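GTP-binding protein (Pyrococcus horikoshii, PDB 1WXQ) is of unknown function but is predicted to bind GTP, and perhaps to hydrolyse nucleotide, as a member of the Obg-type GTPases. Local coordinates at residues Met1-Gly7 with Ala102-Val108; Tyr124-Val128 with Arg234-Glu239; Ile138-Tyr143 with Ala207-Arg211; Gly149-Phe153 with Ala167-His171. One frame throughout, in Å; residues are numbered along the deposited sequence.

Contact 1. Residues Met1-Gly7 with Ala102-Val108; sequences MEIGVVG and ASALIHV
Val-6 O takes two donors from the neighbouring strand. Val-108 N bonds to it as part of the ladder, and His-107 ND1 adds a weak, bent bond of 3.3 Å (139° at the hydrogen). His-107 CB lies 4.0 Å from Val-6 CG2. CG meets the same methyl. With CG anti to the backbone N (chi1 -173°), the ring turns back toward Val-6 and Gly-7. ND1 reaches the Val-6 carbonyl, and His-107 CE1 comes to 3.6 Å from Gly-7 CA. A leucine in its place would probably cost Val-6 O this second donor and Gly-7 its ring neighbour. The two strands run parallel, their segment axes coming within 4.6 Å and 26° apart in direction. Their ladder runs through Gly-4 N to Ala-104 O (2.9 Å), Ile-106 N to Gly-4 O, and Val-6 N to Ile-106 O. They are central strands of the sheet of a P-loop GTPase domain. Strand 2-7 leads into what is probably the P-loop, beginning at Gly-7. The face with Ile-3, Val-5, Ala-104, Ile-106 and Val-108 is apolar. Here the Ile-3 and Ile-106 side chains cross obliquely, Ile-3 CG2 lying 3.7 Å from Ile-106 CG1, and Val-5 CG1 meets Val-108 CG2 at 4.0 Å. Val-308, Val-312 and Leu-316 of helix 305-316 touch this face. Ahead of strand 104-110, Ser-103 N bonds to Glu-2 O, while the Glu-2 carboxylate pairs with Lys-74.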
loop_
_atom_site.group_PDB
_atom_site.type_symbol
_atom_site.label_atom_id
_atom_site.label_comp_id
_atom_site.label_asym_id
_atom_site.label_seq_id
_atom_site.Cartn_x
_atom_site.Cartn_y
_atom_site.Cartn_z
HETATM N N MSE A 1 -1.459 3.602 -8.373
HETATM C CA MSE A 1 -1.415 2.989 -7.016
HETATM C C MSE A 1 -2.403 3.672 -6.075
HETATM O O MSE A 1 -2.560 4.891 -6.095
HETATM C CB MSE A 1 0.000 3.079 -6.453
HETATM C CG MSE A 1 0.213 2.285 -5.179
HETATM SE SE MSE A 1 -0.332 3.230 -3.590
HETATM C CE MSE A 1 1.368 4.116 -3.238
ATOM N N GLU A 2 -3.064 2.879 -5.245
ATOM C CA GLU A 2 -4.051 3.410 -4.317
ATOM C C GLU A 2 -4.250 2.476 -3.130
ATOM O O GLU A 2 -4.185 1.256 -3.282
ATOM C CB GLU A 2 -5.358 3.630 -5.081
ATOM C CG GLU A 2 -6.627 3.158 -4.416
ATOM C CD GLU A 2 -7.695 2.806 -5.448
ATOM O OE1 GLU A 2 -7.513 1.781 -6.144
ATOM O OE2 GLU A 2 -8.700 3.554 -5.571
ATOM N N ILE A 3 -4.499 3.064 -1.955
ATOM C CA ILE A 3 -4.699 2.318 -0.714
ATOM C C ILE A 3 -6.147 2.355 -0.257
ATOM O O ILE A 3 -6.710 3.427 -0.084
ATOM C CB ILE A 3 -3.846 2.901 0.437
ATOM C CG1 ILE A 3 -2.358 2.882 0.069
ATOM C CG2 ILE A 3 -4.099 2.112 1.707
ATOM C CD1 ILE A 3 -1.489 3.553 1.092
ATOM N N GLY A 4 -6.742 1.186 -0.047
ATOM C CA GLY A 4 -8.122 1.122 0.401
ATOM C C GLY A 4 -8.201 0.886 1.899
ATOM O O GLY A 4 -7.431 0.084 2.432
ATOM N N VAL A 5 -9.114 1.586 2.575
ATOM C CA VAL A 5 -9.302 1.461 4.022
ATOM C C VAL A 5 -10.627 0.765 4.312
ATOM O O VAL A 5 -11.701 1.275 3.967
ATOM C CB VAL A 5 -9.310 2.833 4.701
ATOM C CG1 VAL A 5 -9.445 2.666 6.193
ATOM C CG2 VAL A 5 -8.040 3.593 4.361
ATOM N N VAL A 6 -10.546 -0.396 4.960
ATOM C CA VAL A 6 -11.725 -1.195 5.247
ATOM C C VAL A 6 -11.836 -1.517 6.723
ATOM O O VAL A 6 -10.861 -1.397 7.459
ATOM C CB VAL A 6 -11.677 -2.544 4.486
ATOM C CG1 VAL A 6 -11.513 -2.306 2.997
ATOM C CG2 VAL A 6 -10.516 -3.385 5.003
ATOM N N GLY A 7 -13.021 -1.964 7.136
ATOM C CA GLY A 7 -13.243 -2.320 8.527
ATOM C C GLY A 7 -14.719 -2.425 8.883
ATOM O O GLY A 7 -15.578 -2.036 8.104
ATOM N N ALA A 102 -7.539 -1.653 -5.441
ATOM C CA ALA A 102 -6.586 -1.333 -4.397
ATOM C C ALA A 102 -5.276 -2.090 -4.548
ATOM O O ALA A 102 -5.270 -3.268 -4.852
ATOM C CB ALA A 102 -7.201 -1.637 -3.030
ATOM N N SER A 103 -4.164 -1.399 -4.343
ATOM C CA SER A 103 -2.868 -2.052 -4.398
ATOM C C SER A 103 -2.628 -2.637 -3.006
ATOM O O SER A 103 -1.827 -3.550 -2.828
ATOM C CB SER A 103 -1.759 -1.047 -4.709
ATOM O OG SER A 103 -1.912 -0.518 -6.004
ATOM N N ALA A 104 -3.298 -2.079 -2.010
ATOM C CA ALA A 104 -3.134 -2.579 -0.656
ATOM C C ALA A 104 -4.275 -2.087 0.176
ATOM O O ALA A 104 -4.957 -1.134 -0.191
ATOM C CB ALA A 104 -1.812 -2.119 -0.042
ATOM N N LEU A 105 -4.483 -2.743 1.306
ATOM C CA LEU A 105 -5.557 -2.350 2.181
ATOM C C LEU A 105 -5.062 -2.151 3.604
ATOM O O LEU A 105 -4.175 -2.866 4.070
ATOM C CB LEU A 105 -6.619 -3.436 2.219
ATOM C CG LEU A 105 -7.208 -4.012 0.951
ATOM C CD1 LEU A 105 -7.873 -5.349 1.298
ATOM C CD2 LEU A 105 -8.182 -3.041 0.352
ATOM N N ILE A 106 -5.652 -1.178 4.282
ATOM C CA ILE A 106 -5.352 -0.936 5.676
ATOM C C ILE A 106 -6.608 -1.409 6.412
ATOM O O ILE A 106 -7.652 -0.755 6.367
ATOM C CB ILE A 106 -5.149 0.548 5.964
ATOM C CG1 ILE A 106 -3.882 1.039 5.272
ATOM C CG2 ILE A 106 -5.060 0.782 7.478
ATOM C CD1 ILE A 106 -3.669 2.531 5.436
ATOM N N HIS A 107 -6.525 -2.564 7.061
ATOM C CA HIS A 107 -7.691 -3.059 7.775
ATOM C C HIS A 107 -7.721 -2.600 9.239
ATOM O O HIS A 107 -6.970 -3.104 10.078
ATOM C CB HIS A 107 -7.758 -4.587 7.709
ATOM C CG HIS A 107 -9.025 -5.148 8.286
ATOM N ND1 HIS A 107 -10.026 -4.345 8.774
ATOM C CD2 HIS A 107 -9.439 -6.421 8.434
ATOM C CE1 HIS A 107 -11.022 -5.103 9.206
ATOM N NE2 HIS A 107 -10.697 -6.359 9.014
ATOM N N VAL A 108 -8.615 -1.655 9.525
ATOM C CA VAL A 108 -8.799 -1.087 10.860
ATOM C C VAL A 108 -9.656 -1.982 11.746
ATOM O O VAL A 108 -10.773 -2.338 11.387
ATOM C CB VAL A 108 -9.466 0.278 10.760
ATOM C CG1 VAL A 108 -9.576 0.903 12.128
ATOM C CG2 VAL A 108 -8.674 1.154 9.815
#

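Contact 2. Residues Tyr124-Val128 with Arg234-Glu239; sequences YHDPV and RLVREE
Pro-127 and Val-128 make a small apolar contact with Leu-235, where the start of helix 127-147 meets helix 229-241 at the flank of the GTPase sheet. Polar side chains lie round it. Leu-235 is the apolar partner of both residues. Leu-235 CD2 lies 4.1 Å from Pro-127 CB. Its CD1 turns to Val-128, whose side chain slides past it in the opposite direction. The modelled spacing there is too short to be trusted. Val-128 points toward helix 229-241, but its close approaches to Glu-238 and Glu-239 are doubtful. Asp-126 and Glu-238 approach from opposite directions, with Asp-126 OD2 and Glu-238 OE1 4.1 Å apart. These like charges may repel each other. Arg-234 NE lies 5.1 Å from Asp-126 OD1 and may ease that repulsion from a distance. Arg-234 NH2 comes up to Tyr-124 OH, with the guanidinium plane 83° from the ring, but the angle is too poor for a bond. Glu-239 has its own mate in Arg-242. Beneath the apolar patch, Val-109 of strand 104-110 touches both Pro-127 and Leu-235. Ile-131, further along helix 127-147, touches Leu-235 and Glu-239, and Val-246 of strand 245-249 also meets Glu-239.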
loop_
_atom_site.group_PDB
_atom_site.type_symbol
_atom_site.label_atom_id
_atom_site.label_comp_id
_atom_site.label_asym_id
_atom_site.label_seq_id
_atom_site.Cartn_x
_atom_site.Cartn_y
_atom_site.Cartn_z
ATOM N N TYR A 124 -16.323 -8.890 24.847
ATOM C CA TYR A 124 -15.030 -9.180 24.245
ATOM C C TYR A 124 -15.104 -9.994 22.968
ATOM O O TYR A 124 -15.638 -11.103 22.954
ATOM C CB TYR A 124 -14.132 -9.923 25.229
ATOM C CG TYR A 124 -12.730 -10.114 24.705
ATOM C CD1 TYR A 124 -11.861 -9.031 24.590
ATOM C CD2 TYR A 124 -12.279 -11.368 24.298
ATOM C CE1 TYR A 124 -10.576 -9.191 24.085
ATOM C CE2 TYR A 124 -10.996 -11.538 23.791
ATOM C CZ TYR A 124 -10.150 -10.446 23.686
ATOM O OH TYR A 124 -8.879 -10.604 23.181
ATOM N N HIS A 125 -14.548 -9.438 21.898
ATOM C CA HIS A 125 -14.522 -10.114 20.611
ATOM C C HIS A 125 -13.142 -9.949 19.990
ATOM O O HIS A 125 -12.755 -8.858 19.583
ATOM C CB HIS A 125 -15.587 -9.542 19.678
ATOM C CG HIS A 125 -15.656 -10.237 18.356
ATOM N ND1 HIS A 125 -15.942 -11.581 18.237
ATOM C CD2 HIS A 125 -15.460 -9.780 17.096
ATOM C CE1 HIS A 125 -15.920 -11.922 16.961
ATOM N NE2 HIS A 125 -15.630 -10.848 16.248
ATOM N N ASP A 126 -12.411 -11.053 19.934
ATOM C CA ASP A 126 -11.067 -11.086 19.394
ATOM C C ASP A 126 -11.006 -10.479 17.988
ATOM O O ASP A 126 -11.650 -10.966 17.063
ATOM C CB ASP A 126 -10.587 -12.534 19.365
ATOM C CG ASP A 126 -9.079 -12.655 19.489
ATOM O OD1 ASP A 126 -8.387 -11.615 19.448
ATOM O OD2 ASP A 126 -8.584 -13.797 19.623
ATOM N N PRO A 127 -10.234 -9.392 17.815
ATOM C CA PRO A 127 -10.092 -8.727 16.520
ATOM C C PRO A 127 -9.575 -9.703 15.471
ATOM O O PRO A 127 -9.938 -9.630 14.291
ATOM C CB PRO A 127 -9.087 -7.620 16.818
ATOM C CG PRO A 127 -9.383 -7.290 18.225
ATOM C CD PRO A 127 -9.489 -8.653 18.844
ATOM N N VAL A 128 -8.716 -10.611 15.924
ATOM C CA VAL A 128 -8.121 -11.631 15.078
ATOM C C VAL A 128 -9.136 -12.469 14.296
ATOM O O VAL A 128 -8.800 -13.192 13.368
ATOM C CB VAL A 128 -7.412 -12.709 15.943
ATOM C CG1 VAL A 128 -7.055 -13.912 15.083
ATOM C CG2 VAL A 128 -6.166 -12.117 16.618
ATOM N N ARG A 234 -0.728 -8.866 22.054
ATOM C CA ARG A 234 -1.230 -10.207 21.799
ATOM C C ARG A 234 -1.681 -10.356 20.348
ATOM O O ARG A 234 -1.430 -11.353 19.683
ATOM C CB ARG A 234 -2.408 -10.452 22.739
ATOM C CG ARG A 234 -2.949 -11.876 22.639
ATOM C CD ARG A 234 -4.078 -12.129 23.645
ATOM N NE ARG A 234 -5.187 -11.194 23.420
ATOM C CZ ARG A 234 -5.824 -10.726 24.510
ATOM N NH1 ARG A 234 -5.431 -11.100 25.714
ATOM N NH2 ARG A 234 -6.839 -9.870 24.373
ATOM N N LEU A 235 -2.409 -9.325 19.879
ATOM C CA LEU A 235 -2.894 -9.350 18.506
ATOM C C LEU A 235 -1.749 -9.179 17.507
ATOM O O LEU A 235 -1.713 -9.800 16.452
ATOM C CB LEU A 235 -3.907 -8.216 18.337
ATOM C CG LEU A 235 -4.309 -8.003 16.876
ATOM C CD1 LEU A 235 -5.216 -9.119 16.352
ATOM C CD2 LEU A 235 -5.067 -6.695 16.653
ATOM N N VAL A 236 -0.799 -8.290 17.858
ATOM C CA VAL A 236 0.379 -8.148 17.004
ATOM C C VAL A 236 1.101 -9.487 16.823
ATOM O O VAL A 236 1.373 -9.929 15.716
ATOM C CB VAL A 236 1.329 -7.136 17.648
ATOM C CG1 VAL A 236 2.611 -7.028 16.822
ATOM C CG2 VAL A 236 0.668 -5.774 17.727
ATOM N N ARG A 237 1.380 -10.150 17.937
ATOM C CA ARG A 237 2.055 -11.445 17.908
ATOM C C ARG A 237 1.334 -12.501 17.090
ATOM O O ARG A 237 1.925 -13.119 16.208
ATOM C CB ARG A 237 2.245 -11.977 19.331
ATOM C CG ARG A 237 3.344 -11.299 20.117
ATOM C CD ARG A 237 4.724 -11.819 19.759
ATOM N NE ARG A 237 5.673 -11.462 20.812
ATOM C CZ ARG A 237 6.261 -10.275 20.919
ATOM N NH1 ARG A 237 6.012 -9.321 20.026
ATOM N NH2 ARG A 237 7.072 -10.031 21.937
ATOM N N GLU A 238 0.061 -12.709 17.400
ATOM C CA GLU A 238 -0.742 -13.713 16.721
ATOM C C GLU A 238 -0.755 -13.482 15.209
ATOM O O GLU A 238 -0.432 -14.376 14.426
ATOM C CB GLU A 238 -2.170 -13.682 17.284
ATOM C CG GLU A 238 -3.024 -14.897 16.980
ATOM C CD GLU A 238 -4.440 -14.768 17.546
ATOM O OE1 GLU A 238 -4.600 -14.315 18.707
ATOM O OE2 GLU A 238 -5.401 -15.126 16.834
ATOM N N GLU A 239 -1.102 -12.266 14.803
ATOM C CA GLU A 239 -1.179 -11.928 13.394
ATOM C C GLU A 239 0.139 -11.773 12.637
ATOM O O GLU A 239 0.182 -12.011 11.433
ATOM C CB GLU A 239 -2.031 -10.666 13.213
ATOM C CG GLU A 239 -3.516 -10.894 13.450
ATOM C CD GLU A 239 -4.045 -12.101 12.687
ATOM O OE1 GLU A 239 -3.611 -12.318 11.534
ATOM O OE2 GLU A 239 -4.899 -12.836 13.233
#

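Contact 3. Residues Ile138-Tyr143 with Ala207-Arg211; sequences IDYWIY and ASEIR
Helix segments 138-143 and 207-211 cross at 118°, with axes 8.5 Å apart, and Asp-139 and Ser-208 lie close across them. Asp-139 carries the polar part, with each carboxylate oxygen held by one donor. Arg-211 NE bonds to Asp-139 OD1 at 2.9 Å as part of a salt bridge, on the syn side and little out of the carboxylate plane. Ser-208 OG donates to Asp-139 OD2 at 2.6 Å from well above that plane. The Arg-211 chain bends at chi2 and chi3, which folds NE back onto the acid. Its NH1 goes on to Glu-135, so this arginine links two acids of helix 127-147. With a valine here instead of Asp-139, Ser-208 OG and Arg-211 NE would probably each lose an acceptor, leaving the arginine with Glu-135 but without this second charge partner. The small Ala-207 lets the helices come near. Ala-207 CB sits 3.7 Å from both Asp-139 O and Tyr-143 CB. Ile-142 CG2 adds apolar contact, 4.2 Å from Ile-210 CG2. Tyr-143 sends its hydroxyl away to Gln-200. Here a salt bridge from a buried aspartate joins two helices between strands 104-110 and 217-222, consistent with the helical insertion of Obg-like GTPases.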
loop_
_atom_site.group_PDB
_atom_site.type_symbol
_atom_site.label_atom_id
_atom_site.label_comp_id
_atom_site.label_asym_id
_atom_site.label_seq_id
_atom_site.Cartn_x
_atom_site.Cartn_y
_atom_site.Cartn_z
ATOM N N ILE A 138 -12.553 -11.802 0.630
ATOM C CA ILE A 138 -11.771 -11.404 -0.542
ATOM C C ILE A 138 -11.324 -12.649 -1.291
ATOM O O ILE A 138 -11.312 -12.682 -2.518
ATOM C CB ILE A 138 -10.558 -10.546 -0.119
ATOM C CG1 ILE A 138 -11.073 -9.221 0.455
ATOM C CG2 ILE A 138 -9.628 -10.330 -1.287
ATOM C CD1 ILE A 138 -10.080 -8.453 1.311
ATOM N N ASP A 139 -10.986 -13.681 -0.532
ATOM C CA ASP A 139 -10.566 -14.948 -1.103
ATOM C C ASP A 139 -11.651 -15.593 -1.937
ATOM O O ASP A 139 -11.397 -16.004 -3.060
ATOM C CB ASP A 139 -10.141 -15.903 0.003
ATOM C CG ASP A 139 -8.693 -15.727 0.381
ATOM O OD1 ASP A 139 -8.124 -14.656 0.052
ATOM O OD2 ASP A 139 -8.123 -16.652 1.005
ATOM N N TYR A 140 -12.863 -15.684 -1.406
ATOM C CA TYR A 140 -13.929 -16.310 -2.168
ATOM C C TYR A 140 -14.415 -15.441 -3.314
ATOM O O TYR A 140 -14.854 -15.950 -4.346
ATOM C CB TYR A 140 -15.076 -16.710 -1.242
ATOM C CG TYR A 140 -14.710 -17.956 -0.489
ATOM C CD1 TYR A 140 -13.687 -17.939 0.458
ATOM C CD2 TYR A 140 -15.297 -19.183 -0.804
ATOM C CE1 TYR A 140 -13.252 -19.110 1.068
ATOM C CE2 TYR A 140 -14.864 -20.363 -0.201
ATOM C CZ TYR A 140 -13.846 -20.323 0.728
ATOM O OH TYR A 140 -13.413 -21.499 1.312
ATOM N N TRP A 141 -14.301 -14.127 -3.157
ATOM C CA TRP A 141 -14.718 -13.197 -4.215
ATOM C C TRP A 141 -13.928 -13.458 -5.538
ATOM O O TRP A 141 -14.530 -13.579 -6.604
ATOM C CB TRP A 141 -14.563 -11.777 -3.692
ATOM C CG TRP A 141 -14.498 -10.730 -4.767
ATOM C CD1 TRP A 141 -15.407 -10.510 -5.763
ATOM C CD2 TRP A 141 -13.454 -9.757 -4.952
ATOM N NE1 TRP A 141 -14.993 -9.461 -6.559
ATOM C CE2 TRP A 141 -13.803 -8.980 -6.085
ATOM C CE3 TRP A 141 -12.260 -9.466 -4.268
ATOM C CZ2 TRP A 141 -13.002 -7.932 -6.552
ATOM C CZ3 TRP A 141 -11.457 -8.416 -4.736
ATOM C CH2 TRP A 141 -11.837 -7.664 -5.868
ATOM N N ILE A 142 -12.588 -13.494 -5.414
ATOM C CA ILE A 142 -11.630 -13.849 -6.454
ATOM C C ILE A 142 -11.871 -15.268 -6.971
ATOM O O ILE A 142 -11.855 -15.543 -8.162
ATOM C CB ILE A 142 -10.223 -13.741 -5.865
ATOM C CG1 ILE A 142 -10.077 -12.435 -5.081
ATOM C CG2 ILE A 142 -9.182 -13.727 -7.000
ATOM C CD1 ILE A 142 -8.617 -11.995 -4.952
ATOM N N TYR A 143 -12.057 -16.195 -6.014
ATOM C CA TYR A 143 -12.314 -17.579 -6.391
ATOM C C TYR A 143 -13.590 -17.702 -7.226
ATOM O O TYR A 143 -13.660 -18.447 -8.195
ATOM C CB TYR A 143 -12.443 -18.402 -5.109
ATOM C CG TYR A 143 -13.168 -19.671 -5.385
ATOM C CD1 TYR A 143 -12.512 -20.721 -6.020
ATOM C CD2 TYR A 143 -14.481 -19.844 -4.944
ATOM C CE1 TYR A 143 -13.153 -21.939 -6.196
ATOM C CE2 TYR A 143 -15.125 -21.058 -5.128
ATOM C CZ TYR A 143 -14.467 -22.101 -5.753
ATOM O OH TYR A 143 -15.089 -23.325 -5.911
ATOM N N ALA A 207 -6.655 -18.674 -5.728
ATOM C CA ALA A 207 -7.314 -17.416 -5.392
ATOM C C ALA A 207 -6.649 -16.770 -4.176
ATOM O O ALA A 207 -6.328 -15.585 -4.195
ATOM C CB ALA A 207 -8.814 -17.647 -5.108
ATOM N N SER A 208 -6.445 -17.559 -3.126
ATOM C CA SER A 208 -5.832 -17.059 -1.905
ATOM C C SER A 208 -4.441 -16.505 -2.195
ATOM O O SER A 208 -4.063 -15.455 -1.674
ATOM C CB SER A 208 -5.744 -18.177 -0.845
ATOM O OG SER A 208 -7.037 -18.542 -0.354
ATOM N N GLU A 209 -3.689 -17.200 -3.040
ATOM C CA GLU A 209 -2.354 -16.752 -3.361
ATOM C C GLU A 209 -2.390 -15.416 -4.087
ATOM O O GLU A 209 -1.488 -14.597 -3.933
ATOM C CB GLU A 209 -1.634 -17.794 -4.209
ATOM C CG GLU A 209 -0.167 -17.461 -4.460
ATOM C CD GLU A 209 0.565 -16.963 -3.216
ATOM O OE1 GLU A 209 0.429 -17.582 -2.134
ATOM O OE2 GLU A 209 1.288 -15.949 -3.337
ATOM N N ILE A 210 -3.437 -15.189 -4.871
ATOM C CA ILE A 210 -3.576 -13.944 -5.618
ATOM C C ILE A 210 -3.888 -12.800 -4.674
ATOM O O ILE A 210 -3.345 -11.702 -4.819
ATOM C CB ILE A 210 -4.690 -14.057 -6.679
ATOM C CG1 ILE A 210 -4.205 -14.923 -7.842
ATOM C CG2 ILE A 210 -5.072 -12.698 -7.190
ATOM C CD1 ILE A 210 -2.967 -14.353 -8.515
ATOM N N ARG A 211 -4.760 -13.068 -3.701
ATOM C CA ARG A 211 -5.151 -12.070 -2.721
ATOM C C ARG A 211 -3.920 -11.600 -1.965
ATOM O O ARG A 211 -3.674 -10.408 -1.847
ATOM C CB ARG A 211 -6.172 -12.659 -1.738
ATOM C CG ARG A 211 -6.610 -11.709 -0.631
ATOM C CD ARG A 211 -5.766 -11.862 0.626
ATOM N NE ARG A 211 -5.880 -13.216 1.159
ATOM C CZ ARG A 211 -5.289 -13.657 2.269
ATOM N NH1 ARG A 211 -4.530 -12.850 2.995
ATOM N NH2 ARG A 211 -5.451 -14.918 2.648
#

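Contact 4. Residues Gly149-Phe153 with Ala167-His171; sequences GWDKF and AIAEH
Ala-167 O accepts the helical bond from His-171 N at 3.0 Å, and Phe-153 brings its CE1 to 3.8 Å from the same oxygen. The rest of the contact is apolar. Phe-153 is its main side chain, directed toward helix 164-171. A chi1 of 170° swings the phenyl away from its own backbone N and out to the helix. Its far end does the touching. Phe-153 CZ lies 3.5 Å from Ala-167 CB and 4.0 Å from Ile-168 CG1. The backbone at Ala-167 C and Ile-168 N sits at the ring edge, in its plane. The ring therefore meets the helix end-on, and the Ile-168 side chain crosses it at about a right angle. His-171, one turn after Ala-167, brings its ring near that of Phe-153. The Phe-153 and His-171 rings are oblique, with planes 31° apart and centroids 5.7 Å apart. Trp-150 backs Phe-153 from within its own segment, for Phe-153 CD2 lies over one face of the indole, toward the rim. The indole also reaches across. Trp-150 CH2 is 4.2 Å from Ile-168 CD1, which comes in at the indole edge. Trp-198 meets both Trp-150 and Ile-168. Leu-203 and Phe-206 of helix 200-214 extend the cluster, as does Leu-146 of helix 127-147. This is a small aromatic-aliphatic core that joins 149-153 to helix 164-171 at the outer end of the helical part.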
loop_
_atom_site.group_PDB
_atom_site.type_symbol
_atom_site.label_atom_id
_atom_site.label_comp_id
_atom_site.label_asym_id
_atom_site.label_seq_id
_atom_site.Cartn_x
_atom_site.Cartn_y
_atom_site.Cartn_z
ATOM N N GLY A 149 -18.029 -20.509 -14.408
ATOM C CA GLY A 149 -17.742 -20.523 -15.828
ATOM C C GLY A 149 -16.570 -21.430 -16.125
ATOM O O GLY A 149 -16.392 -21.887 -17.242
ATOM N N TRP A 150 -15.755 -21.701 -15.116
ATOM C CA TRP A 150 -14.359 -22.140 -15.227
ATOM C C TRP A 150 -14.188 -23.366 -16.141
ATOM O O TRP A 150 -13.083 -23.785 -16.462
ATOM C CB TRP A 150 -13.847 -22.466 -13.824
ATOM C CG TRP A 150 -12.485 -23.038 -13.905
ATOM C CD1 TRP A 150 -12.143 -24.409 -13.914
ATOM C CD2 TRP A 150 -11.251 -22.304 -14.096
ATOM N NE1 TRP A 150 -10.813 -24.611 -14.103
ATOM C CE2 TRP A 150 -10.211 -23.259 -14.220
ATOM C CE3 TRP A 150 -10.946 -20.948 -14.172
ATOM C CZ2 TRP A 150 -8.908 -22.839 -14.427
ATOM C CZ3 TRP A 150 -9.643 -20.528 -14.379
ATOM C CH2 TRP A 150 -8.616 -21.482 -14.503
ATOM N N ASP A 151 -15.313 -23.982 -16.597
ATOM C CA ASP A 151 -15.151 -25.141 -17.451
ATOM C C ASP A 151 -15.024 -24.663 -18.890
ATOM O O ASP A 151 -14.224 -25.147 -19.681
ATOM C CB ASP A 151 -16.405 -26.005 -17.296
ATOM C CG ASP A 151 -16.014 -27.452 -17.029
ATOM O OD1 ASP A 151 -15.656 -28.135 -17.994
ATOM O OD2 ASP A 151 -16.130 -27.900 -15.894
ATOM N N LYS A 152 -15.885 -23.682 -19.225
ATOM C CA LYS A 152 -15.899 -22.965 -20.507
ATOM C C LYS A 152 -14.945 -21.796 -20.423
ATOM O O LYS A 152 -15.217 -20.672 -20.856
ATOM C CB LYS A 152 -17.304 -22.437 -20.796
ATOM C CG LYS A 152 -18.260 -23.534 -21.213
ATOM C CD LYS A 152 -19.624 -22.958 -21.513
ATOM C CE LYS A 152 -20.670 -24.002 -21.848
ATOM N NZ LYS A 152 -21.930 -23.318 -22.081
ATOM N N PHE A 153 -13.840 -22.084 -19.742
ATOM C CA PHE A 153 -12.669 -21.275 -19.892
ATOM C C PHE A 153 -11.456 -22.178 -20.120
ATOM O O PHE A 153 -10.620 -21.906 -20.976
ATOM C CB PHE A 153 -12.523 -20.448 -18.621
ATOM C CG PHE A 153 -11.192 -19.771 -18.618
ATOM C CD1 PHE A 153 -11.100 -18.444 -19.010
ATOM C CD2 PHE A 153 -10.096 -20.425 -18.090
ATOM C CE1 PHE A 153 -9.899 -17.763 -18.854
ATOM C CE2 PHE A 153 -8.895 -19.737 -17.935
ATOM C CZ PHE A 153 -8.783 -18.401 -18.317
ATOM N N ALA A 167 -4.633 -15.514 -20.120
ATOM C CA ALA A 167 -6.083 -15.677 -20.065
ATOM C C ALA A 167 -6.640 -15.413 -18.664
ATOM O O ALA A 167 -7.670 -14.756 -18.511
ATOM C CB ALA A 167 -6.467 -17.077 -20.529
ATOM N N ILE A 168 -5.980 -15.944 -17.642
ATOM C CA ILE A 168 -6.451 -15.700 -16.279
ATOM C C ILE A 168 -6.231 -14.217 -16.001
ATOM O O ILE A 168 -7.123 -13.528 -15.500
ATOM C CB ILE A 168 -5.680 -16.550 -15.243
ATOM C CG1 ILE A 168 -6.002 -18.032 -15.439
ATOM C CG2 ILE A 168 -6.030 -16.109 -13.854
ATOM C CD1 ILE A 168 -5.217 -18.959 -14.527
ATOM N N ALA A 169 -5.049 -13.725 -16.368
ATOM C CA ALA A 169 -4.709 -12.319 -16.168
ATOM C C ALA A 169 -5.760 -11.396 -16.755
ATOM O O ALA A 169 -6.172 -10.430 -16.104
ATOM C CB ALA A 169 -3.357 -12.013 -16.777
ATOM N N GLU A 170 -6.198 -11.670 -17.977
ATOM C CA GLU A 170 -7.225 -10.819 -18.569
ATOM C C GLU A 170 -8.500 -10.964 -17.772
ATOM O O GLU A 170 -9.158 -9.978 -17.443
ATOM C CB GLU A 170 -7.539 -11.203 -20.023
ATOM C CG GLU A 170 -8.911 -10.659 -20.482
ATOM C CD GLU A 170 -9.312 -11.087 -21.881
ATOM O OE1 GLU A 170 -9.046 -12.255 -22.255
ATOM O OE2 GLU A 170 -9.914 -10.249 -22.599
ATOM N N HIS A 171 -8.848 -12.208 -17.473
ATOM C CA HIS A 171 -10.061 -12.481 -16.732
ATOM C C HIS A 171 -10.097 -11.794 -15.382
ATOM O O HIS A 171 -11.168 -11.427 -14.920
ATOM C CB HIS A 171 -10.265 -13.991 -16.566
ATOM C CG HIS A 171 -11.660 -14.370 -16.186
ATOM N ND1 HIS A 171 -12.026 -15.664 -15.892
ATOM C CD2 HIS A 171 -12.776 -13.619 -16.024
ATOM C CE1 HIS A 171 -13.304 -15.695 -15.561
ATOM N NE2 HIS A 171 -13.783 -14.467 -15.632
#

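How the contacts relate
Contact 1 lies in the sheet, its centre about 7 Å from the centre of the chain. Contact 2 lies about 19 Å from it, centre to centre, beside the same sheet. Contact 3 lies about 16 Å from contact 1 between centres and touches it, through Leu-105 CD1 and Ile-138 CD1. Contact 4 is further out, its centre about 14 Å from that of contact 3 and about 37 Å from that of contact 2. Contacts 2 and 3 share helix 127-147, which follows strand 104-110. Along the chain, contact 1 closes first. Contact 4 is nested in the loop closed by contact 3, itself nested in that of contact 2. Helix 127-147 thus carries the fold from the GTPase sheet out into the helical segment.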